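Local coordinates for protein sgbp-b (Bacteroides uniformis, PDB 7K44) that probably binds xyloglucan at the bacterial cell surface, as a surface glycan-binding protein belonging to a complex xyloglucan utilization locus, at residues P136-T141 against P181-G186; T143-N148 against S320-K325; C188-T193 against A199-F204. All coordinates share one frame; numbering follows the deposited sequence.

Interactions 1 and 3 both lie within the IPT/TIG domain, whereas interaction 2 joins that domain to the xyloglucan-binding domain. Interactions 1 and 2 follow closely on the same stretch of chain, since 136-141 leads into strand 141-147; their centres are about 17 Å apart. Interaction 3 is linked to each of the others through the hydrophobic interior: P136 CD packs 3.6 Å from F204 CZ, and V144 CG1 packs 3.8 Å from I192 CD1. The calcium ion, held at a site that includes N213, D215, D241, K243 and D378, is about 11 Å from the side chain of A183 in interaction 1.

Interaction 1 (P136-T141 against P181-G186); sequences PITGTT and PRAPQG
T138 and P181 bring their CA atoms to 5.3 Å where two loops pass each other, neither of them strand at this point; T138 follows I137 in a type II beta turn that closes at T140. The side chain of T138 carries the contact. Its hydroxyl OG1 donates to P181 O at 2.8 Å, reaching the carbonyl from a position tilted 32° out of its plane. Rotation about CA-CB (chi1 -67°) places OG1 beside the threonine's own backbone N and turns the methyl CG2 anti to that nitrogen, which brings CG2 over the same carbonyl, 3.4 Å from P181 O. A183 N lies near the hydroxyl too, but its angle is poor for a direct bond. A water spans the pair instead, donating to T138 OG1 at 3.0 Å and accepting from A183 N at 3.1 Å.

Behind the contact the turn is tied to itself. I137 O accepts from T140 N and, in the carbonyl plane on a lone pair, from T140 OG1 at 2.7 Å. Glycine suits the next place in the turn because, with the phi of G139 at 95°, a CB would be jammed against the carbonyl O of T138. G139 and T140 also make backbone hydrogen bonds with M180, just before P181, while A183 O accepts from R160 NE.

Threonine suits its exposed place by being donor and acceptor at once: with its proton committed to P181 O, OG1 can still accept from the water, so one hydroxyl serves two successive peptide groups of the opposing loop, one directly and the other through solvent.

Interaction 2 (T143-N148 against S320-K325); sequences TVLGQN and SDFTGK
F322 projects from its loop against T143 and L145, two residues on the same side of strand 141-147. From CB the side chain sets off with CG anti to the backbone N (chi1 -170°), which carries the ring outward to the strand. The far half of the ring does the touching. On one flank CE1 comes 3.8 Å from L145 CG and, a little farther off, approaches T143 O. The other flank belongs to threonine: CE2 meets T143 CG2 at 3.8 Å and T143 CB at 4.0 Å. At the tip CZ fits between both partners, 3.5 Å from L145 CG and 3.7 Å from T143 CG2, with L145 CD2 also close by. A flat apolar ring suits this seat of threonine methyl and leucine branch, both oblique to it.

Strand 141-147 belongs to the immunoglobulin-like IPT/TIG domain, and F322 comes from the xyloglucan-binding domain, so this is an interdomain contact. V144 between the two partners points the opposite way and is buried on I128, L176 and F178. K130 of the adjacent strand adds a cation-pi contact to the F322 ring and a hydrogen bond from its NZ to F322 O. In the loop behind the ring S320 OG accepts from F322 N at 2.8 Å, an ST turn, and also from T323 N at 3.3 Å, which makes it an ST motif.

Interaction 3 (C188-T193 against A199-F204); sequences CSLAIT and AEVPGF
The ring of F204 lies with one face against L190 CB, a CH-pi contact in which the carbon sits 4.0 Å from the ring centroid and only 19° off its normal. The two residues belong to the antiparallel beta hairpin of strands 188-194 and 197-204, which forms one border of a sheet in the immunoglobulin-like IPT/TIG domain. C188 meets the same ring differently: its SG stands at the edge, near the ring plane, 4.1 Å from F204 CD2. The sulfur gets there by taking the crowded position between its backbone N and carbonyl carbon (chi1 55°).

Regular pairing is interrupted by a G1 beta bulge, where G203 and F204 together face C188. Glycine suits the first bulge position because the phi of G203 is positive, at 78°. F204, the second bulge residue, keeps the pairing with C188: its N donates to C188 O and its O accepts from C188 N, each at 2.8 Å.

L190, I192, A199, V201 and F204 turn their side chains to one face of the hairpin, where I128, M134, P136 and M157 pack on various of them; apolar types suit this side. With an alanine at F204, the cover over L190 CB and the edge beside C188 SG would be lost, and a gap is likely to open near M134, M157 and P136. A191 and E200 face the other way, and the long glutamate can extend toward solvent, its CG passing 4.1 Å from A191 CB. Near the turn of the hairpin, A199 N donates to I192 O at 2.9 Å in an almost straight bond.

Interaction 1 (P136-T141 against P181-G186)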
loop_
_atom_site.group_PDB
_atom_site.type_symbol
_atom_site.label_atom_id
_atom_site.label_comp_id
_atom_site.label_asym_id
_atom_site.label_seq_id
_atom_site.Cartn_x
_atom_site.Cartn_y
_atom_site.Cartn_z
ATOM N N PRO A 136 9.591 -1.649 0.598
ATOM C CA PRO A 136 9.288 -3.079 0.746
ATOM C C PRO A 136 10.543 -3.936 0.699
ATOM O O PRO A 136 11.477 -3.691 -0.074
ATOM C CB PRO A 136 8.376 -3.385 -0.452
ATOM C CG PRO A 136 7.941 -2.057 -0.953
ATOM C CD PRO A 136 9.051 -1.107 -0.660
ATOM N N ILE A 137 10.549 -4.951 1.531
ATOM C CA ILE A 137 11.652 -5.900 1.575
ATOM C C ILE A 137 11.554 -6.871 0.399
ATOM O O ILE A 137 10.469 -7.362 0.061
ATOM C CB ILE A 137 11.627 -6.617 2.927
ATOM C CG1 ILE A 137 12.025 -5.627 4.025
ATOM C CG2 ILE A 137 12.596 -7.785 2.946
ATOM C CD1 ILE A 137 11.739 -6.140 5.390
ATOM N N THR A 138 12.696 -7.136 -0.237
ATOM C CA THR A 138 12.733 -8.005 -1.412
ATOM C C THR A 138 12.129 -9.369 -1.097
ATOM O O THR A 138 12.430 -9.974 -0.064
ATOM C CB THR A 138 14.175 -8.150 -1.904
ATOM O OG1 THR A 138 14.628 -6.891 -2.412
ATOM C CG2 THR A 138 14.295 -9.223 -3.002
ATOM N N GLY A 139 11.248 -9.838 -1.983
ATOM C CA GLY A 139 10.584 -11.102 -1.789
ATOM C C GLY A 139 9.224 -11.023 -1.140
ATOM O O GLY A 139 8.457 -11.990 -1.233
ATOM N N THR A 140 8.884 -9.898 -0.513
ATOM C CA THR A 140 7.587 -9.744 0.124
ATOM C C THR A 140 6.563 -9.264 -0.903
ATOM O O THR A 140 6.906 -8.867 -2.021
ATOM C CB THR A 140 7.652 -8.783 1.320
ATOM O OG1 THR A 140 7.930 -7.441 0.872
ATOM C CG2 THR A 140 8.729 -9.232 2.306
ATOM N N THR A 141 5.296 -9.294 -0.507
ATOM C CA THR A 141 4.208 -8.877 -1.379
ATOM C C THR A 141 3.866 -7.417 -1.114
ATOM O O THR A 141 3.618 -7.024 0.029
ATOM C CB THR A 141 2.980 -9.758 -1.161
ATOM O OG1 THR A 141 3.329 -11.116 -1.447
ATOM C CG2 THR A 141 1.845 -9.333 -2.084
ATOM N N PRO A 181 10.974 -6.950 -6.133
ATOM C CA PRO A 181 12.219 -7.488 -6.695
ATOM C C PRO A 181 13.439 -7.049 -5.899
ATOM O O PRO A 181 13.309 -6.508 -4.796
ATOM C CB PRO A 181 12.239 -6.888 -8.105
ATOM C CG PRO A 181 11.521 -5.583 -7.951
ATOM C CD PRO A 181 10.450 -5.815 -6.917
ATOM N N ARG A 182 14.631 -7.284 -6.452
ATOM C CA ARG A 182 15.856 -6.764 -5.861
ATOM C C ARG A 182 15.720 -5.268 -5.612
ATOM O O ARG A 182 15.150 -4.540 -6.425
ATOM C CB ARG A 182 17.023 -7.005 -6.819
ATOM C CG ARG A 182 18.385 -6.802 -6.192
ATOM C CD ARG A 182 19.429 -7.639 -6.905
ATOM N NE ARG A 182 20.033 -6.902 -8.013
ATOM C CZ ARG A 182 19.668 -7.031 -9.285
ATOM N NH1 ARG A 182 18.693 -7.871 -9.617
ATOM N NH2 ARG A 182 20.275 -6.320 -10.227
ATOM N N ALA A 183 16.261 -4.824 -4.485
ATOM C CA ALA A 183 16.064 -3.456 -4.033
ATOM C C ALA A 183 16.681 -2.459 -5.013
ATOM O O ALA A 183 17.758 -2.707 -5.567
ATOM C CB ALA A 183 16.718 -3.273 -2.662
ATOM N N PRO A 184 16.033 -1.318 -5.237
ATOM C CA PRO A 184 16.679 -0.204 -5.945
ATOM C C PRO A 184 17.913 0.284 -5.196
ATOM O O PRO A 184 18.135 -0.035 -4.030
ATOM C CB PRO A 184 15.600 0.887 -5.935
ATOM C CG PRO A 184 14.319 0.181 -5.637
ATOM C CD PRO A 184 14.668 -0.993 -4.795
ATOM N N GLN A 185 18.713 1.101 -5.883
ATOM C CA GLN A 185 19.948 1.628 -5.309
ATOM C C GLN A 185 19.723 2.826 -4.392
ATOM O O GLN A 185 20.626 3.179 -3.622
ATOM C CB GLN A 185 20.923 2.013 -6.424
ATOM N N GLY A 186 18.554 3.451 -4.455
ATOM C CA GLY A 186 18.262 4.614 -3.642
ATOM C C GLY A 186 16.917 5.204 -4.022
ATOM O O GLY A 186 16.143 4.599 -4.774
HETATM O O HOH W 1 17.595 -6.771 -2.440
#

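Interaction 2 (T143-N148 against S320-K325)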
loop_
_atom_site.group_PDB
_atom_site.type_symbol
_atom_site.label_atom_id
_atom_site.label_comp_id
_atom_site.label_asym_id
_atom_site.label_seq_id
_atom_site.Cartn_x
_atom_site.Cartn_y
_atom_site.Cartn_z
ATOM N N THR A 143 1.333 -4.194 -2.014
ATOM C CA THR A 143 -0.019 -3.897 -2.470
ATOM C C THR A 143 -0.097 -2.433 -2.873
ATOM O O THR A 143 0.453 -1.563 -2.192
ATOM C CB THR A 143 -1.041 -4.200 -1.370
ATOM O OG1 THR A 143 -0.900 -5.566 -0.968
ATOM C CG2 THR A 143 -2.465 -4.000 -1.883
ATOM N N VAL A 144 -0.773 -2.158 -3.995
ATOM C CA VAL A 144 -0.939 -0.792 -4.486
ATOM C C VAL A 144 -2.422 -0.552 -4.726
ATOM O O VAL A 144 -3.094 -1.402 -5.320
ATOM C CB VAL A 144 -0.148 -0.560 -5.791
ATOM C CG1 VAL A 144 -0.260 0.900 -6.236
ATOM C CG2 VAL A 144 1.318 -0.941 -5.611
ATOM N N LEU A 145 -2.933 0.578 -4.243
ATOM C CA LEU A 145 -4.299 1.013 -4.516
ATOM C C LEU A 145 -4.265 2.152 -5.522
ATOM O O LEU A 145 -3.384 3.013 -5.473
ATOM C CB LEU A 145 -4.997 1.527 -3.255
ATOM C CG LEU A 145 -5.133 0.587 -2.060
ATOM C CD1 LEU A 145 -6.111 1.161 -1.056
ATOM C CD2 LEU A 145 -5.593 -0.762 -2.523
ATOM N N GLY A 146 -5.232 2.159 -6.437
ATOM C CA GLY A 146 -5.284 3.227 -7.410
ATOM C C GLY A 146 -6.461 3.048 -8.338
ATOM O O GLY A 146 -7.466 2.455 -7.944
ATOM N N GLN A 147 -6.356 3.554 -9.562
ATOM C CA GLN A 147 -7.441 3.432 -10.529
ATOM C C GLN A 147 -6.853 3.139 -11.895
ATOM O O GLN A 147 -5.737 3.563 -12.210
ATOM C CB GLN A 147 -8.281 4.716 -10.618
ATOM C CG GLN A 147 -8.988 5.110 -9.323
ATOM C CD GLN A 147 -10.080 4.130 -8.928
ATOM O OE1 GLN A 147 -10.634 3.430 -9.770
ATOM N NE2 GLN A 147 -10.395 4.085 -7.640
ATOM N N ASN A 148 -7.626 2.412 -12.709
ATOM C CA ASN A 148 -7.306 2.191 -14.121
ATOM C C ASN A 148 -6.027 1.380 -14.331
ATOM O O ASN A 148 -5.175 1.718 -15.158
ATOM C CB ASN A 148 -7.311 3.500 -14.905
ATOM C CG ASN A 148 -8.663 4.154 -14.868
ATOM O OD1 ASN A 148 -9.642 3.578 -15.342
ATOM N ND2 ASN A 148 -8.745 5.322 -14.251
ATOM N N SER A 320 -0.170 -0.717 10.411
ATOM C CA SER A 320 0.261 -0.378 9.060
ATOM C C SER A 320 -0.249 1.001 8.640
ATOM O O SER A 320 -1.417 1.343 8.857
ATOM C CB SER A 320 -0.287 -1.428 8.088
ATOM O OG SER A 320 -0.203 -0.975 6.750
ATOM N N ASP A 321 0.633 1.793 8.016
ATOM C CA ASP A 321 0.201 3.048 7.400
ATOM C C ASP A 321 -0.852 2.799 6.332
ATOM O O ASP A 321 -1.657 3.685 6.034
ATOM C CB ASP A 321 1.373 3.738 6.710
ATOM C CG ASP A 321 2.383 4.309 7.680
ATOM O OD1 ASP A 321 2.113 4.360 8.899
ATOM O OD2 ASP A 321 3.465 4.696 7.201
ATOM N N PHE A 322 -0.836 1.611 5.736
ATOM C CA PHE A 322 -1.696 1.274 4.603
ATOM C C PHE A 322 -3.110 0.955 5.063
ATOM O O PHE A 322 -4.086 1.478 4.510
ATOM C CB PHE A 322 -1.081 0.067 3.892
ATOM C CG PHE A 322 -1.717 -0.276 2.566
ATOM C CD1 PHE A 322 -1.618 0.582 1.487
ATOM C CD2 PHE A 322 -2.369 -1.487 2.400
ATOM C CE1 PHE A 322 -2.182 0.242 0.257
ATOM C CE2 PHE A 322 -2.940 -1.830 1.182
ATOM C CZ PHE A 322 -2.852 -0.961 0.114
ATOM N N THR A 323 -3.244 0.085 6.063
ATOM C CA THR A 323 -4.546 -0.385 6.525
ATOM C C THR A 323 -4.995 0.252 7.831
ATOM O O THR A 323 -6.174 0.128 8.183
ATOM C CB THR A 323 -4.504 -1.896 6.766
ATOM O OG1 THR A 323 -3.641 -2.161 7.882
ATOM C CG2 THR A 323 -3.984 -2.639 5.546
ATOM N N GLY A 324 -4.091 0.888 8.580
ATOM C CA GLY A 324 -4.444 1.381 9.887
ATOM C C GLY A 324 -4.529 0.322 10.965
ATOM O O GLY A 324 -4.865 0.655 12.108
ATOM N N LYS A 325 -4.212 -0.934 10.654
ATOM C CA LYS A 325 -4.335 -2.037 11.597
ATOM C C LYS A 325 -3.058 -2.867 11.608
ATOM O O LYS A 325 -2.215 -2.758 10.717
ATOM C CB LYS A 325 -5.551 -2.920 11.278
ATOM C CG LYS A 325 -6.795 -2.097 10.993
ATOM C CD LYS A 325 -7.974 -2.926 10.524
ATOM C CE LYS A 325 -9.264 -2.115 10.682
ATOM N NZ LYS A 325 -10.459 -2.763 10.074
#

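Interaction 3 (C188-T193 against A199-F204)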
loop_
_atom_site.group_PDB
_atom_site.type_symbol
_atom_site.label_atom_id
_atom_site.label_comp_id
_atom_site.label_asym_id
_atom_site.label_seq_id
_atom_site.Cartn_x
_atom_site.Cartn_y
_atom_site.Cartn_z
ATOM N N CYS A 188 13.859 6.704 -5.567
ATOM C CA CYS A 188 13.462 6.703 -6.969
ATOM C C CYS A 188 11.949 6.866 -7.030
ATOM O O CYS A 188 11.299 7.203 -6.036
ATOM C CB CYS A 188 13.895 5.391 -7.633
ATOM S SG CYS A 188 13.269 3.918 -6.748
ATOM N N SER A 189 11.380 6.639 -8.213
ATOM C CA SER A 189 9.939 6.660 -8.406
ATOM C C SER A 189 9.453 5.233 -8.612
ATOM O O SER A 189 10.063 4.469 -9.366
ATOM C CB SER A 189 9.558 7.496 -9.633
ATOM O OG SER A 189 9.678 8.885 -9.363
ATOM N N LEU A 190 8.382 4.877 -7.914
ATOM C CA LEU A 190 7.594 3.705 -8.265
ATOM C C LEU A 190 6.666 4.094 -9.406
ATOM O O LEU A 190 5.975 5.110 -9.329
ATOM C CB LEU A 190 6.762 3.275 -7.060
ATOM C CG LEU A 190 5.697 2.208 -7.311
ATOM C CD1 LEU A 190 6.356 0.890 -7.667
ATOM C CD2 LEU A 190 4.775 2.066 -6.091
ATOM N N ALA A 191 6.660 3.301 -10.473
ATOM C CA ALA A 191 5.877 3.640 -11.657
ATOM C C ALA A 191 5.111 2.417 -12.122
ATOM O O ALA A 191 5.696 1.341 -12.290
ATOM C CB ALA A 191 6.781 4.146 -12.783
ATOM N N ILE A 192 3.808 2.581 -12.323
ATOM C CA ILE A 192 2.977 1.570 -12.961
ATOM C C ILE A 192 2.606 2.104 -14.337
ATOM O O ILE A 192 2.015 3.184 -14.451
ATOM C CB ILE A 192 1.715 1.264 -12.149
ATOM C CG1 ILE A 192 2.074 0.686 -10.778
ATOM C CG2 ILE A 192 0.821 0.297 -12.931
ATOM C CD1 ILE A 192 0.851 0.501 -9.886
ATOM N N THR A 193 2.972 1.369 -15.373
ATOM C CA THR A 193 2.701 1.769 -16.744
ATOM C C THR A 193 1.688 0.806 -17.336
ATOM O O THR A 193 1.868 -0.416 -17.262
ATOM C CB THR A 193 3.983 1.771 -17.575
ATOM O OG1 THR A 193 4.887 2.758 -17.064
ATOM C CG2 THR A 193 3.674 2.105 -19.034
ATOM N N ALA A 199 1.587 6.025 -13.993
ATOM C CA ALA A 199 1.412 6.632 -12.684
ATOM C C ALA A 199 2.724 6.506 -11.937
ATOM O O ALA A 199 3.366 5.453 -11.978
ATOM C CB ALA A 199 0.319 5.913 -11.891
ATOM N N GLU A 200 3.122 7.583 -11.265
ATOM C CA GLU A 200 4.413 7.642 -10.595
ATOM C C GLU A 200 4.235 8.047 -9.139
ATOM O O GLU A 200 3.419 8.918 -8.818
ATOM C CB GLU A 200 5.347 8.648 -11.291
ATOM C CG GLU A 200 5.894 8.162 -12.623
ATOM C CD GLU A 200 6.703 9.223 -13.357
ATOM O OE1 GLU A 200 7.434 9.993 -12.693
ATOM O OE2 GLU A 200 6.604 9.286 -14.604
ATOM N N VAL A 201 5.004 7.405 -8.264
ATOM C CA VAL A 201 5.097 7.771 -6.851
ATOM C C VAL A 201 6.542 8.165 -6.574
ATOM O O VAL A 201 7.418 7.288 -6.508
ATOM C CB VAL A 201 4.684 6.610 -5.928
ATOM C CG1 VAL A 201 4.860 7.011 -4.459
ATOM C CG2 VAL A 201 3.249 6.192 -6.202
ATOM N N PRO A 202 6.844 9.448 -6.405
ATOM C CA PRO A 202 8.214 9.848 -6.071
ATOM C C PRO A 202 8.521 9.556 -4.606
ATOM O O PRO A 202 7.633 9.298 -3.793
ATOM C CB PRO A 202 8.202 11.354 -6.323
ATOM C CG PRO A 202 6.785 11.750 -6.021
ATOM C CD PRO A 202 5.924 10.598 -6.458
ATOM N N GLY A 203 9.809 9.609 -4.276
ATOM C CA GLY A 203 10.216 9.349 -2.906
ATOM C C GLY A 203 10.241 7.889 -2.525
ATOM O O GLY A 203 10.405 7.572 -1.341
ATOM N N PHE A 204 10.092 6.990 -3.490
ATOM C CA PHE A 204 10.064 5.564 -3.205
ATOM C C PHE A 204 11.463 5.045 -2.868
ATOM O O PHE A 204 12.478 5.525 -3.381
ATOM C CB PHE A 204 9.498 4.830 -4.426
ATOM C CG PHE A 204 9.202 3.387 -4.176
ATOM C CD1 PHE A 204 8.106 3.013 -3.417
ATOM C CD2 PHE A 204 10.007 2.407 -4.722
ATOM C CE1 PHE A 204 7.841 1.670 -3.185
ATOM C CE2 PHE A 204 9.753 1.072 -4.494
ATOM C CZ PHE A 204 8.665 0.705 -3.734
#